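Local coordinates for protein toll-receptor-related 2 (Hydra vulgaris, PDB 4W8H) that probably passes signals onward inside the cell as a Toll-related membrane receptor, through the flavodoxin-like TIR domain represented here, at residues A[10-13]-A[14-17]; A[22-25]-A[26-30]; A[99-102]-A[103-106]; A[110-113]-A[114-117]. All coordinates share one frame; numbering follows the deposited sequence. Where two conformers were deposited one is given.

How the interactions relate
All four contacts are local, each joining neighbouring turns of the chain, and together they sample the helix starts, a helix body and a loop of one TIR domain. Interactions 1 and 2 share helix 16-29: the first starts it after strand 5-10, the second runs to its last turn, with centres about 15 Å apart. Interactions 3 and 4 lie on the two sides of strand 107-108 in the sequence, the first in the loop leading to it and the second at the start of helix 115-127, with centres about 19 Å apart. Interactions 2 and 3 are the most distant pair, about 25 Å between centres, on opposite sides of the chain's centre.

Interaction 1 (A[10-13]-A[14-17]); sequences CYAP and EDRE
The ring of Tyr11 approaches Arg16 obliquely, CE2 lying 3.9 Å from Arg16 CA. Tyr11 CG stands between the backbone N and the carbonyl carbon (chi1 71°), which turns the ring back over the start of helix 16-29. Arg16 was modelled in two conformers, so the approach of its outer chain to the phenol holds for one of them; Tyr11 OH itself is hydrogen-bonded to Asn37. The second flat group, the carboxylate of Glu14, folds back because its chain bends at chi2 (84°), and OE1 comes within 3.5 Å of Ala12 CB. Beneath these side chains the backbone makes a tight turn. Asp15 N bonds to Ala12 O at 2.9 Å, and Arg16 N bonds to Pro13 O at 3.0 Å, each donor standing well above the carbonyl plane, as in the tight winding that leads into a helix. A water adds a third link, accepting from Ala12 N at 2.8 Å and donating to Asp15 OD2 at 2.7 Å. Asp15 occupies the N-cap position, yet its carboxylate makes no capping bond. It turns to other partners instead: OD1 forms a salt bridge with Arg93, and OD2 also takes a hydrogen bond from Ser66. The turn thus carries the chain from strand 5-10, which corresponds to the box 1 region of TIR domains, into the first helix. With Arg93, the Ser66 hydroxyl and a water around it, the buried carboxylate of Asp15 is probably stabilised in its charged form.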
ATOM      1  N   CYS A  10      -0.252   3.314   0.503  1.00  7.86           N
ATOM      2  CA  CYS A  10       0.143   3.976   1.738  1.00  8.34           C
ATOM      3  C   CYS A  10       1.662   3.793   1.958  1.00  7.74           C
ATOM      4  O   CYS A  10       2.141   2.654   2.025  1.00  7.49           O
ATOM      5  CB  CYS A  10      -0.618   3.363   2.912  1.00 11.20           C
ATOM      6  SG  CYS A  10      -0.205   4.117   4.468  1.00 14.85           S
ATOM      7  N   TYR A  11       2.410   4.891   2.021  1.00  7.69           N
ATOM      8  CA  TYR A  11       3.883   4.842   1.989  1.00  6.69           C
ATOM      9  C   TYR A  11       4.441   6.115   2.597  1.00  7.86           C
ATOM     10  O   TYR A  11       3.780   7.153   2.611  1.00  8.95           O
ATOM     11  CB  TYR A  11       4.389   4.679   0.543  1.00  7.25           C
ATOM     12  CG  TYR A  11       4.212   5.916  -0.307  1.00  6.44           C
ATOM     13  CD1 TYR A  11       2.951   6.269  -0.809  1.00  7.85           C
ATOM     14  CD2 TYR A  11       5.260   6.780  -0.547  1.00  7.62           C
ATOM     15  CE1 TYR A  11       2.773   7.416  -1.515  1.00  8.90           C
ATOM     16  CE2 TYR A  11       5.107   7.915  -1.288  1.00  8.01           C
ATOM     17  CZ  TYR A  11       3.831   8.259  -1.756  1.00  9.72           C
ATOM     18  OH  TYR A  11       3.658   9.434  -2.468  1.00 11.37           O
ATOM     19  N   ALA A  12       5.657   6.025   3.090  1.00  8.39           N
ATOM     20  CA  ALA A  12       6.382   7.174   3.614  1.00  9.56           C
ATOM     21  C   ALA A  12       7.050   7.961   2.491  1.00  8.83           C
ATOM     22  O   ALA A  12       7.557   7.387   1.529  1.00  8.15           O
ATOM     23  CB  ALA A  12       7.434   6.718   4.606  1.00 10.49           C
ATOM     24  N   PRO A  13       7.139   9.288   2.639  1.00  9.69           N
ATOM     25  CA  PRO A  13       7.760  10.101   1.592  1.00 11.46           C
ATOM     26  C   PRO A  13       9.191   9.681   1.285  1.00 10.90           C
ATOM     27  O   PRO A  13       9.638   9.795   0.136  1.00 10.50           O
ATOM     28  CB  PRO A  13       7.741  11.503   2.187  1.00 13.73           C
ATOM     29  CG  PRO A  13       6.593  11.509   3.111  1.00 16.94           C
ATOM     30  CD  PRO A  13       6.482  10.118   3.665  1.00 11.34           C
ATOM     31  N   GLU A  14       9.897   9.142   2.264  1.00  9.32           N
ATOM     32  CA  GLU A  14      11.291   8.747   2.039  1.00  9.40           C
ATOM     33  C   GLU A  14      11.414   7.629   0.993  1.00  9.22           C
ATOM     34  O   GLU A  14      12.454   7.450   0.388  1.00 11.92           O
ATOM     35  CB  GLU A  14      11.896   8.285   3.363  1.00 11.50           C
ATOM     36  CG  GLU A  14      12.183   9.374   4.381  1.00 13.98           C
ATOM     37  CD  GLU A  14      10.998   9.761   5.238  1.00 16.19           C
ATOM     38  OE1 GLU A  14       9.894   9.226   5.083  1.00 14.50           O
ATOM     39  OE2 GLU A  14      11.201  10.636   6.102  1.00 21.53           O
ATOM     40  N   ASP A  15      10.342   6.853   0.797  1.00  8.86           N
ATOM     41  CA  ASP A  15      10.308   5.747  -0.165  1.00  8.39           C
ATOM     42  C   ASP A  15       9.621   6.128  -1.471  1.00  8.28           C
ATOM     43  O   ASP A  15       9.301   5.267  -2.269  1.00  8.59           O
ATOM     44  CB  ASP A  15       9.572   4.572   0.491  1.00  8.49           C
ATOM     45  CG  ASP A  15      10.274   4.067   1.725  1.00  8.65           C
ATOM     46  OD1 ASP A  15      11.519   3.976   1.743  1.00 11.06           O
ATOM     47  OD2 ASP A  15       9.566   3.763   2.702  1.00  9.75           O
ATOM     48  N   ARG A  16       9.406   7.411  -1.705  1.00  9.45           N
ATOM     49  CA  ARG A  16       8.678   7.880  -2.873  0.52  8.11           C
ATOM     50  C   ARG A  16       9.267   7.449  -4.189  1.00  8.53           C
ATOM     51  O   ARG A  16       8.512   7.215  -5.136  1.00  9.03           O
ATOM     52  CB  ARG A  16       8.533   9.397  -2.842  0.52  9.86           C
ATOM     53  CG  ARG A  16       7.483   9.957  -3.798  0.52 11.43           C
ATOM     54  CD  ARG A  16       7.101  11.371  -3.423  0.52 13.49           C
ATOM     55  NE  ARG A  16       8.215  12.277  -3.617  0.52 14.41           N
ATOM     56  CZ  ARG A  16       8.176  13.581  -3.361  0.52 17.18           C
ATOM     57  NH1 ARG A  16       7.080  14.149  -2.876  0.52 17.75           N
ATOM     58  NH2 ARG A  16       9.251  14.302  -3.578  0.52 19.39           N
ATOM     59  N   GLU A  17      10.598   7.439  -4.290  1.00  9.57           N
ATOM     60  CA  GLU A  17      11.207   7.105  -5.581  1.00 11.50           C
ATOM     61  C   GLU A  17      10.727   5.743  -6.098  1.00  9.59           C
ATOM     62  O   GLU A  17      10.222   5.636  -7.231  1.00 10.64           O
ATOM     63  CB  GLU A  17      12.742   7.171  -5.525  1.00 13.84           C
ATOM     64  CG  GLU A  17      13.444   7.033  -6.881  1.00 18.97           C
ATOM     65  CD  GLU A  17      15.005   7.092  -6.782  1.00 25.46           C
ATOM     66  OE1 GLU A  17      15.535   7.070  -5.653  1.00 33.98           O
ATOM     67  OE2 GLU A  17      15.695   7.173  -7.821  1.00 29.29           O
TER
HETATM   68  O   HOH W   1       6.857   3.548   2.723  1.00  9.05           O

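Interaction 2 (A[22-25]-A[26-30]); sequences TLVF and KLERA. Unlike the reference sequence in segment 26-30: Lys26 (reference Glu), Leu27 (reference Val).
Leu23 and Leu27 point the same way from successive turns of helix 16-29, and their CD1 atoms meet at 3.8 Å on its buried side. Both leucines reach the sheet at Ile9, and helix 115-127 adds Leu122 against Leu23 and Phe123 against Leu27, so apolar groups enclose this pair. Leu27, like Lys26, differs from the reference sequence. Next to it, Val24 CG1 touches the flat end of Glu28, 3.8 Å from CD, and the Glu28 carboxylate goes on to a salt bridge with Arg39. The exposed side is built quite differently. Phe25 holds CG anti to its backbone N (chi1 -176°), sending the ring out along the helix, where Arg29 lies beside it. Arg29 CD sits over one ring face, 3.6 Å from the centroid and 17° from the normal, a CH-pi contact; the guanidinium beyond is tilted 27° from the ring plane. Lys26 leads away to a cation-pi contact with Trp119. Four i to i+4 backbone bonds hold this part of the helix, among them Leu27 N to Leu23 O at 2.9 Å and Arg29 N to Phe25 O at 3.1 Å. A greasy stripe facing the sheet and a charged, aromatic outer one make this an amphipathic helix, the connector of the beta-alpha-beta unit between strands 5-10 and 34-35 in the flavodoxin-like TIR fold.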
ATOM      1  N   THR A  22       8.401   2.924  -9.615  1.00  6.36           N
ATOM      2  CA  THR A  22       8.353   1.477  -9.838  1.00  5.97           C
ATOM      3  C   THR A  22       6.976   0.911  -9.549  1.00  6.52           C
ATOM      4  O   THR A  22       6.332   0.372 -10.446  1.00  7.04           O
ATOM      5  CB  THR A  22       9.471   0.755  -9.056  1.00  7.84           C
ATOM      6  OG1 THR A  22      10.747   1.231  -9.497  1.00  8.11           O
ATOM      7  CG2 THR A  22       9.392  -0.769  -9.262  1.00  8.50           C
ATOM      8  N   LEU A  23       6.502   1.040  -8.313  1.00  7.07           N
ATOM      9  CA  LEU A  23       5.241   0.395  -7.956  1.00  6.48           C
ATOM     10  C   LEU A  23       4.041   0.990  -8.672  1.00  6.10           C
ATOM     11  O   LEU A  23       3.272   0.269  -9.337  1.00  6.87           O
ATOM     12  CB  LEU A  23       5.094   0.467  -6.427  1.00  6.34           C
ATOM     13  CG  LEU A  23       3.789  -0.074  -5.839  1.00  6.95           C
ATOM     14  CD1 LEU A  23       3.588  -1.516  -6.119  1.00  8.12           C
ATOM     15  CD2 LEU A  23       3.715   0.223  -4.360  1.00  7.10           C
ATOM     16  N   VAL A  24       3.832   2.308  -8.536  1.00  6.25           N
ATOM     17  CA  VAL A  24       2.666   2.905  -9.199  1.00  6.33           C
ATOM     18  C   VAL A  24       2.773   2.770 -10.710  1.00  5.55           C
ATOM     19  O   VAL A  24       1.808   2.439 -11.387  1.00  7.15           O
ATOM     20  CB  VAL A  24       2.512   4.392  -8.801  1.00  7.95           C
ATOM     21  CG1 VAL A  24       1.497   5.100  -9.653  1.00  9.46           C
ATOM     22  CG2 VAL A  24       2.140   4.519  -7.346  1.00  8.93           C
ATOM     23  N   PHE A  25       3.959   3.030 -11.252  1.00  6.77           N
ATOM     24  CA  PHE A  25       4.210   2.888 -12.679  1.00  7.29           C
ATOM     25  C   PHE A  25       3.780   1.525 -13.181  1.00  6.46           C
ATOM     26  O   PHE A  25       3.061   1.445 -14.180  1.00  8.44           O
ATOM     27  CB  PHE A  25       5.700   3.109 -12.919  1.00  8.22           C
ATOM     28  CG  PHE A  25       6.127   3.084 -14.365  1.00 10.01           C
ATOM     29  CD1 PHE A  25       5.753   4.098 -15.213  1.00 12.56           C
ATOM     30  CD2 PHE A  25       6.970   2.108 -14.830  1.00 12.38           C
ATOM     31  CE1 PHE A  25       6.197   4.113 -16.538  1.00 15.32           C
ATOM     32  CE2 PHE A  25       7.408   2.117 -16.158  1.00 14.43           C
ATOM     33  CZ  PHE A  25       7.012   3.114 -16.986  1.00 16.54           C
ATOM     34  N   LYS A  26       4.198   0.465 -12.514  1.00  6.63           N
ATOM     35  CA  LYS A  26       3.854  -0.879 -12.966  1.00  7.82           C
ATOM     36  C   LYS A  26       2.385  -1.201 -12.782  1.00  6.91           C
ATOM     37  O   LYS A  26       1.775  -1.867 -13.641  1.00  8.49           O
ATOM     38  CB  LYS A  26       4.735  -1.890 -12.284  1.00  8.71           C
ATOM     39  CG  LYS A  26       6.118  -1.926 -12.934  1.00 10.80           C
ATOM     40  CD  LYS A  26       6.937  -3.079 -12.476  1.00 12.23           C
ATOM     41  CE  LYS A  26       6.346  -4.445 -12.816  1.00 12.85           C
ATOM     42  NZ  LYS A  26       5.952  -4.663 -14.225  1.00 14.43           N
ATOM     43  N   LEU A  27       1.803  -0.761 -11.663  1.00  6.94           N
ATOM     44  CA  LEU A  27       0.387  -1.010 -11.448  1.00  6.56           C
ATOM     45  C   LEU A  27      -0.445  -0.384 -12.545  1.00  6.76           C
ATOM     46  O   LEU A  27      -1.323  -1.033 -13.124  1.00  8.20           O
ATOM     47  CB  LEU A  27      -0.033  -0.469 -10.076  1.00  7.73           C
ATOM     48  CG  LEU A  27       0.421  -1.249  -8.843  1.00  9.46           C
ATOM     49  CD1 LEU A  27       0.282  -0.371  -7.590  1.00  8.87           C
ATOM     50  CD2 LEU A  27      -0.350  -2.540  -8.655  1.00 11.03           C
ATOM     51  N   GLU A  28      -0.163   0.871 -12.872  1.00  6.97           N
ATOM     52  CA  GLU A  28      -0.959   1.593 -13.853  1.00  8.23           C
ATOM     53  C   GLU A  28      -0.760   0.998 -15.246  1.00  8.25           C
ATOM     54  O   GLU A  28      -1.711   0.889 -16.030  1.00  9.67           O
ATOM     55  CB  GLU A  28      -0.679   3.097 -13.759  1.00 10.11           C
ATOM     56  CG  GLU A  28      -1.223   3.689 -12.435  1.00 10.62           C
ATOM     57  CD  GLU A  28      -1.185   5.186 -12.376  1.00 13.67           C
ATOM     58  OE1 GLU A  28      -0.286   5.814 -12.966  1.00 16.18           O
ATOM     59  OE2 GLU A  28      -2.076   5.729 -11.702  1.00 18.67           O
ATOM     60  N   ARG A  29       0.464   0.569 -15.541  1.00  8.81           N
ATOM     61  CA  ARG A  29       0.703  -0.088 -16.858  1.00  9.74           C
ATOM     62  C   ARG A  29      -0.085  -1.388 -16.995  1.00  9.17           C
ATOM     63  O   ARG A  29      -0.471  -1.781 -18.093  1.00 11.10           O
ATOM     64  CB  ARG A  29       2.190  -0.329 -17.060  1.00 11.80           C
ATOM     65  CG  ARG A  29       2.921   0.952 -17.434  1.00 15.04           C
ATOM     66  CD  ARG A  29       4.417   0.789 -17.409  1.00 17.48           C
ATOM     67  NE  ARG A  29       4.869  -0.147 -18.431  1.00 21.23           N
ATOM     68  CZ  ARG A  29       5.262   0.192 -19.658  1.00 23.70           C
ATOM     69  NH1 ARG A  29       5.271   1.465 -20.022  1.00 23.87           N
ATOM     70  NH2 ARG A  29       5.658  -0.745 -20.519  1.00 26.11           N
ATOM     71  N   ALA A  30      -0.298  -2.052 -15.856  1.00  8.34           N
ATOM     72  CA  ALA A  30      -1.027  -3.320 -15.796  1.00 10.44           C
ATOM     73  C   ALA A  30      -2.548  -3.113 -15.775  1.00  9.72           C
ATOM     74  O   ALA A  30      -3.291  -4.090 -15.638  1.00 10.88           O
ATOM     75  CB  ALA A  30      -0.581  -4.138 -14.559  1.00 11.21           C
TER

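Interaction 3 (A[99-102]-A[103-106]); sequences YFLN and HMTY
Leu101 O is gripped twice: Met104 N donates to it at 3.2 Å, and a water donates to it at 2.6 Å. The first bond closes a type I beta turn from Leu101 to Met104, in the long connection between strands 87-91 and 107-108 of the TIR domain. The same water also donates to Met104 O at 2.7 Å, tying the two ends of the turn together by a second, solvent-mediated route. At the corner, in the deposited amide orientation, His103 ND1 is hydrogen-bonded to Asn102 OD1 at 2.7 Å, almost straight at 173°. The oxygen lies in the imidazole plane, while amide and ring planes stand 64° apart, so the amide meets the ring at its edge and is turned steeply across it. Both side chains place CG between backbone N and carbonyl carbon (chi1 75° for Asn102), which brings the two groups together above the turn. The bond belongs to one of the two modelled conformers of the exposed His103 side chain. The other face of the turn is apolar. Leu101 is buried against Leu79 and Leu83, and Phe100 touches Leu79 beside it. Met104 lies on Ile87 and Pro89, linking the turn to the neighbouring strand. Before the turn, Phe100 CD2 rests over one face of the Tyr99 ring, offset toward its rim. Across the turn, Met104 runs extended to SD, 3.9 Å from Leu101 CD2, and the bend at chi3 brings Met104 CE to 3.9 Å of the same methyl.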
ATOM      1  N   TYR A  99       4.015  -5.630  16.329  1.00 14.25           N
ATOM      2  CA  TYR A  99       3.454  -6.868  16.812  1.00 15.55           C
ATOM      3  C   TYR A  99       2.158  -7.225  16.085  1.00 12.51           C
ATOM      4  O   TYR A  99       1.902  -8.398  15.843  1.00 14.45           O
ATOM      5  CB  TYR A  99       3.245  -6.796  18.330  1.00 16.80           C
ATOM      6  CG  TYR A  99       2.096  -5.933  18.738  1.00 18.70           C
ATOM      7  CD1 TYR A  99       2.242  -4.561  18.841  1.00 20.64           C
ATOM      8  CD2 TYR A  99       0.848  -6.493  19.012  1.00 19.53           C
ATOM      9  CE1 TYR A  99       1.178  -3.764  19.204  1.00 21.56           C
ATOM     10  CE2 TYR A  99      -0.216  -5.710  19.362  1.00 21.79           C
ATOM     11  CZ  TYR A  99      -0.050  -4.342  19.456  1.00 23.59           C
ATOM     12  OH  TYR A  99      -1.114  -3.566  19.825  1.00 27.72           O
ATOM     13  N   PHE A 100       1.313  -6.241  15.774  1.00 11.86           N
ATOM     14  CA  PHE A 100      -0.001  -6.535  15.197  1.00 11.21           C
ATOM     15  C   PHE A 100       0.079  -6.919  13.727  1.00 10.36           C
ATOM     16  O   PHE A 100      -0.889  -7.413  13.158  1.00 12.43           O
ATOM     17  CB  PHE A 100      -0.998  -5.379  15.432  1.00 12.45           C
ATOM     18  CG  PHE A 100      -0.563  -4.074  14.838  1.00 11.03           C
ATOM     19  CD1 PHE A 100      -0.847  -3.770  13.527  1.00 11.55           C
ATOM     20  CD2 PHE A 100       0.170  -3.161  15.590  1.00 13.13           C
ATOM     21  CE1 PHE A 100      -0.442  -2.568  12.974  1.00 12.33           C
ATOM     22  CE2 PHE A 100       0.587  -1.950  15.034  1.00 14.83           C
ATOM     23  CZ  PHE A 100       0.272  -1.659  13.723  1.00 13.86           C
ATOM     24  N   LEU A 101       1.269  -6.792  13.134  1.00 11.42           N
ATOM     25  CA  LEU A 101       1.535  -7.277  11.784  1.00 11.21           C
ATOM     26  C   LEU A 101       2.458  -8.481  11.744  1.00 12.36           C
ATOM     27  O   LEU A 101       2.737  -8.979  10.646  1.00 15.25           O
ATOM     28  CB  LEU A 101       2.138  -6.177  10.927  1.00 12.07           C
ATOM     29  CG  LEU A 101       1.251  -5.008  10.583  1.00 12.15           C
ATOM     30  CD1 LEU A 101       2.024  -4.072   9.655  1.00 15.13           C
ATOM     31  CD2 LEU A 101      -0.063  -5.462   9.947  1.00 14.18           C
ATOM     32  N   ASN A 102       2.859  -8.990  12.914  1.00 15.98           N
ATOM     33  CA  ASN A 102       3.895 -10.037  12.973  1.00 18.12           C
ATOM     34  C   ASN A 102       3.370 -11.434  12.669  1.00 15.86           C
ATOM     35  O   ASN A 102       4.129 -12.413  12.687  1.00 19.28           O
ATOM     36  CB  ASN A 102       4.676 -10.012  14.309  1.00 21.53           C
ATOM     37  CG  ASN A 102       3.888 -10.595  15.515  1.00 29.59           C
ATOM     38  OD1 ASN A 102       2.741 -11.059  15.394  1.00 32.43           O
ATOM     39  ND2 ASN A 102       4.539 -10.591  16.690  1.00 35.95           N
ATOM     40  N   HIS A 103       2.078 -11.523  12.405  1.00 13.50           N
ATOM     41  CA  HIS A 103       1.459 -12.772  12.005  0.57 10.91           C
ATOM     42  C   HIS A 103       0.593 -12.585  10.767  1.00 10.22           C
ATOM     43  O   HIS A 103      -0.376 -13.292  10.570  1.00 11.21           O
ATOM     44  CB  HIS A 103       0.685 -13.424  13.169  0.57 14.46           C
ATOM     45  CG  HIS A 103      -0.284 -12.515  13.869  0.57 17.88           C
ATOM     46  ND1 HIS A 103       0.107 -11.583  14.807  0.57 19.50           N
ATOM     47  CD2 HIS A 103      -1.635 -12.441  13.814  0.57 19.76           C
ATOM     48  CE1 HIS A 103      -0.957 -10.949  15.274  0.57 19.96           C
ATOM     49  NE2 HIS A 103      -2.027 -11.454  14.691  0.57 16.10           N
ATOM     50  N   MET A 104       0.957 -11.602   9.944  1.00  9.78           N
ATOM     51  CA  MET A 104       0.284 -11.352   8.682  1.00 10.12           C
ATOM     52  C   MET A 104       1.239 -11.599   7.512  1.00  9.20           C
ATOM     53  O   MET A 104       2.381 -11.121   7.499  1.00 11.05           O
ATOM     54  CB  MET A 104      -0.185  -9.907   8.647  1.00 12.22           C
ATOM     55  CG  MET A 104      -0.970  -9.590   7.412  1.00 13.32           C
ATOM     56  SD  MET A 104      -1.654  -7.951   7.369  1.00 14.17           S
ATOM     57  CE  MET A 104      -2.792  -8.005   8.720  1.00 16.36           C
ATOM     58  N   THR A 105       0.802 -12.390   6.544  1.00  7.89           N
ATOM     59  CA  THR A 105       1.620 -12.700   5.385  1.00  7.28           C
ATOM     60  C   THR A 105       1.835 -11.465   4.556  1.00  6.23           C
ATOM     61  O   THR A 105       0.899 -10.714   4.286  1.00  8.35           O
ATOM     62  CB  THR A 105       0.876 -13.767   4.557  1.00  8.88           C
ATOM     63  OG1 THR A 105       0.642 -14.926   5.367  1.00 10.17           O
ATOM     64  CG2 THR A 105       1.665 -14.112   3.286  1.00 11.16           C
ATOM     65  N   TYR A 106       3.073 -11.264   4.096  1.00  7.62           N
ATOM     66  CA  TYR A 106       3.395 -10.119   3.289  1.00  6.65           C
ATOM     67  C   TYR A 106       4.129 -10.545   2.008  1.00  8.06           C
ATOM     68  O   TYR A 106       4.650 -11.665   1.898  1.00  9.50           O
ATOM     69  CB  TYR A 106       4.247  -9.096   4.070  1.00  8.93           C
ATOM     70  CG  TYR A 106       5.514  -9.584   4.725  1.00 10.10           C
ATOM     71  CD1 TYR A 106       6.673  -9.810   4.012  1.00 10.92           C
ATOM     72  CD2 TYR A 106       5.560  -9.743   6.096  1.00 14.47           C
ATOM     73  CE1 TYR A 106       7.821 -10.247   4.643  1.00 13.02           C
ATOM     74  CE2 TYR A 106       6.707 -10.145   6.752  1.00 17.88           C
ATOM     75  CZ  TYR A 106       7.845 -10.402   6.005  1.00 17.48           C
ATOM     76  OH  TYR A 106       8.999 -10.801   6.646  1.00 20.93           O
TER
HETATM   77  O   HOH W   2       4.360 -10.585   9.315  1.00 20.59           O

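Interaction 4 (A[110-113]-A[114-117]); sequences CDKD and VRPV
Asp111 O accepts from Val114 N at 3.2 Å and Lys112 O from Arg115 N at 3.0 Å, two successive three-residue steps whose donors stand well above the carbonyl planes, as in 3-10 winding. On one side of this turn Val114 leans on Asp111: its CG2 branch, placed between the backbone N and the carbonyl carbon, lies 3.4 Å from Asp111 CG. This is a close van der Waals contact between a methyl group and the carboxylate carbon. On another side Lys112 and Arg115 run alongside each other. Lys112 CG lies over one face of the guanidinium, 3.8 Å above its plane and toward the rim, so the aliphatic part of the lysine packs on the flat cation. The cationic ends are close, Lys112 NZ coming to 3.6 Å of Arg115 NH2. The arginine is held by Trp109, whose carbonyl and ring probably offset part of the repulsion: Arg115 NE donates to Trp109 O, and the guanidinium makes a cation-pi contact with that residue. These links reach back to the residue just after strand 107-108 and probably help hold the arginine head in its orientation. At the next residue, Pro116 has no N-H to offer, and its CD lies 3.4 Å from Asp113 O. A proline suits the first turn of a helix for this reason. The arrangement is a short 3-10 lead-in to helix 115-127, the last helix of the flavodoxin-like fold, which probably carries the box 3 region of TIR domains.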
ATOM      1  N   CYS A 110      12.318  -7.733  -0.335  1.00  8.99           N
ATOM      2  CA  CYS A 110      13.699  -7.858   0.084  1.00 10.01           C
ATOM      3  C   CYS A 110      14.280  -9.224  -0.203  1.00 11.78           C
ATOM      4  O   CYS A 110      15.518  -9.372  -0.245  1.00 15.83           O
ATOM      5  CB  CYS A 110      13.791  -7.595   1.578  1.00 13.62           C
ATOM      6  SG  CYS A 110      13.268  -5.988   2.082  1.00 15.92           S
ATOM      7  N   ASP A 111      13.456 -10.249  -0.380  1.00 12.07           N
ATOM      8  CA  ASP A 111      13.928 -11.608  -0.655  1.00 14.17           C
ATOM      9  C   ASP A 111      14.251 -11.707  -2.144  1.00 13.10           C
ATOM     10  O   ASP A 111      13.388 -11.985  -2.981  1.00 13.44           O
ATOM     11  CB  ASP A 111      12.815 -12.578  -0.275  1.00 16.99           C
ATOM     12  CG  ASP A 111      13.262 -14.035  -0.242  1.00 21.90           C
ATOM     13  OD1 ASP A 111      14.285 -14.356  -0.876  1.00 22.46           O
ATOM     14  OD2 ASP A 111      12.547 -14.842   0.389  1.00 23.63           O
ATOM     15  N   LYS A 112      15.524 -11.490  -2.471  1.00 13.14           N
ATOM     16  CA  LYS A 112      15.896 -11.296  -3.870  1.00 13.04           C
ATOM     17  C   LYS A 112      15.617 -12.533  -4.727  1.00 12.87           C
ATOM     18  O   LYS A 112      15.207 -12.404  -5.872  1.00 15.32           O
ATOM     19  CB  LYS A 112      17.363 -10.879  -4.003  1.00 14.10           C
ATOM     20  CG  LYS A 112      17.673  -9.519  -3.397  1.00 15.42           C
ATOM     21  CD  LYS A 112      19.112  -9.132  -3.624  1.00 17.69           C
ATOM     22  CE  LYS A 112      19.593  -8.063  -2.676  1.00 20.18           C
ATOM     23  NZ  LYS A 112      18.835  -6.825  -2.742  1.00 24.77           N
ATOM     24  N   ASP A 113      15.834 -13.715  -4.170  1.00 15.86           N
ATOM     25  CA  ASP A 113      15.699 -14.942  -4.958  1.00 17.52           C
ATOM     26  C   ASP A 113      14.253 -15.195  -5.419  1.00 18.54           C
ATOM     27  O   ASP A 113      14.032 -15.895  -6.426  1.00 21.03           O
ATOM     28  CB  ASP A 113      16.190 -16.170  -4.172  1.00 19.79           C
ATOM     29  CG  ASP A 113      17.695 -16.202  -3.974  1.00 25.06           C
ATOM     30  OD1 ASP A 113      18.417 -15.359  -4.565  1.00 23.32           O
ATOM     31  OD2 ASP A 113      18.127 -17.103  -3.215  1.00 31.45           O
ATOM     32  N   VAL A 114      13.269 -14.668  -4.686  1.00 17.40           N
ATOM     33  CA  VAL A 114      11.852 -14.848  -5.115  1.00 19.04           C
ATOM     34  C   VAL A 114      11.292 -13.580  -5.728  1.00 16.61           C
ATOM     35  O   VAL A 114      10.090 -13.458  -6.007  1.00 15.95           O
ATOM     36  CB  VAL A 114      10.940 -15.337  -3.992  1.00 21.15           C
ATOM     37  CG1 VAL A 114      11.310 -16.760  -3.616  1.00 22.65           C
ATOM     38  CG2 VAL A 114      11.007 -14.408  -2.811  1.00 18.77           C
ATOM     39  N   ARG A 115      12.176 -12.618  -5.959  1.00 16.64           N
ATOM     40  CA  ARG A 115      11.757 -11.413  -6.633  1.00 15.48           C
ATOM     41  C   ARG A 115      11.127 -11.711  -7.974  1.00 16.47           C
ATOM     42  O   ARG A 115      10.197 -10.995  -8.340  1.00 15.01           O
ATOM     43  CB  ARG A 115      12.906 -10.390  -6.729  1.00 16.83           C
ATOM     44  CG  ARG A 115      12.458  -9.024  -6.408  1.00 15.81           C
ATOM     45  CD  ARG A 115      13.571  -8.035  -6.418  1.00 11.86           C
ATOM     46  NE  ARG A 115      13.949  -7.598  -5.082  1.00  9.33           N
ATOM     47  CZ  ARG A 115      15.004  -6.853  -4.799  1.00  9.32           C
ATOM     48  NH1 ARG A 115      15.841  -6.489  -5.767  1.00 11.33           N
ATOM     49  NH2 ARG A 115      15.298  -6.544  -3.558  1.00 12.17           N
ATOM     50  N   PRO A 116      11.577 -12.780  -8.686  1.00 17.58           N
ATOM     51  CA  PRO A 116      10.924 -13.099  -9.963  1.00 19.39           C
ATOM     52  C   PRO A 116       9.404 -13.390  -9.874  1.00 18.75           C
ATOM     53  O   PRO A 116       8.797 -13.397 -10.943  1.00 22.29           O
ATOM     54  CB  PRO A 116      11.716 -14.322 -10.479  1.00 22.47           C
ATOM     55  CG  PRO A 116      13.085 -14.130  -9.896  1.00 20.35           C
ATOM     56  CD  PRO A 116      12.825 -13.552  -8.511  1.00 19.03           C
ATOM     57  N   VAL A 117       8.823 -13.619  -8.686  1.00 17.55           N
ATOM     58  CA  VAL A 117       7.368 -13.828  -8.579  1.00 18.39           C
ATOM     59  C   VAL A 117       6.610 -12.706  -7.842  1.00 14.21           C
ATOM     60  O   VAL A 117       5.379 -12.754  -7.691  1.00 12.68           O
ATOM     61  CB  VAL A 117       7.028 -15.179  -7.920  1.00 19.73           C
ATOM     62  CG1 VAL A 117       7.713 -16.334  -8.654  1.00 22.70           C
ATOM     63  CG2 VAL A 117       7.426 -15.210  -6.481  1.00 19.34           C
TER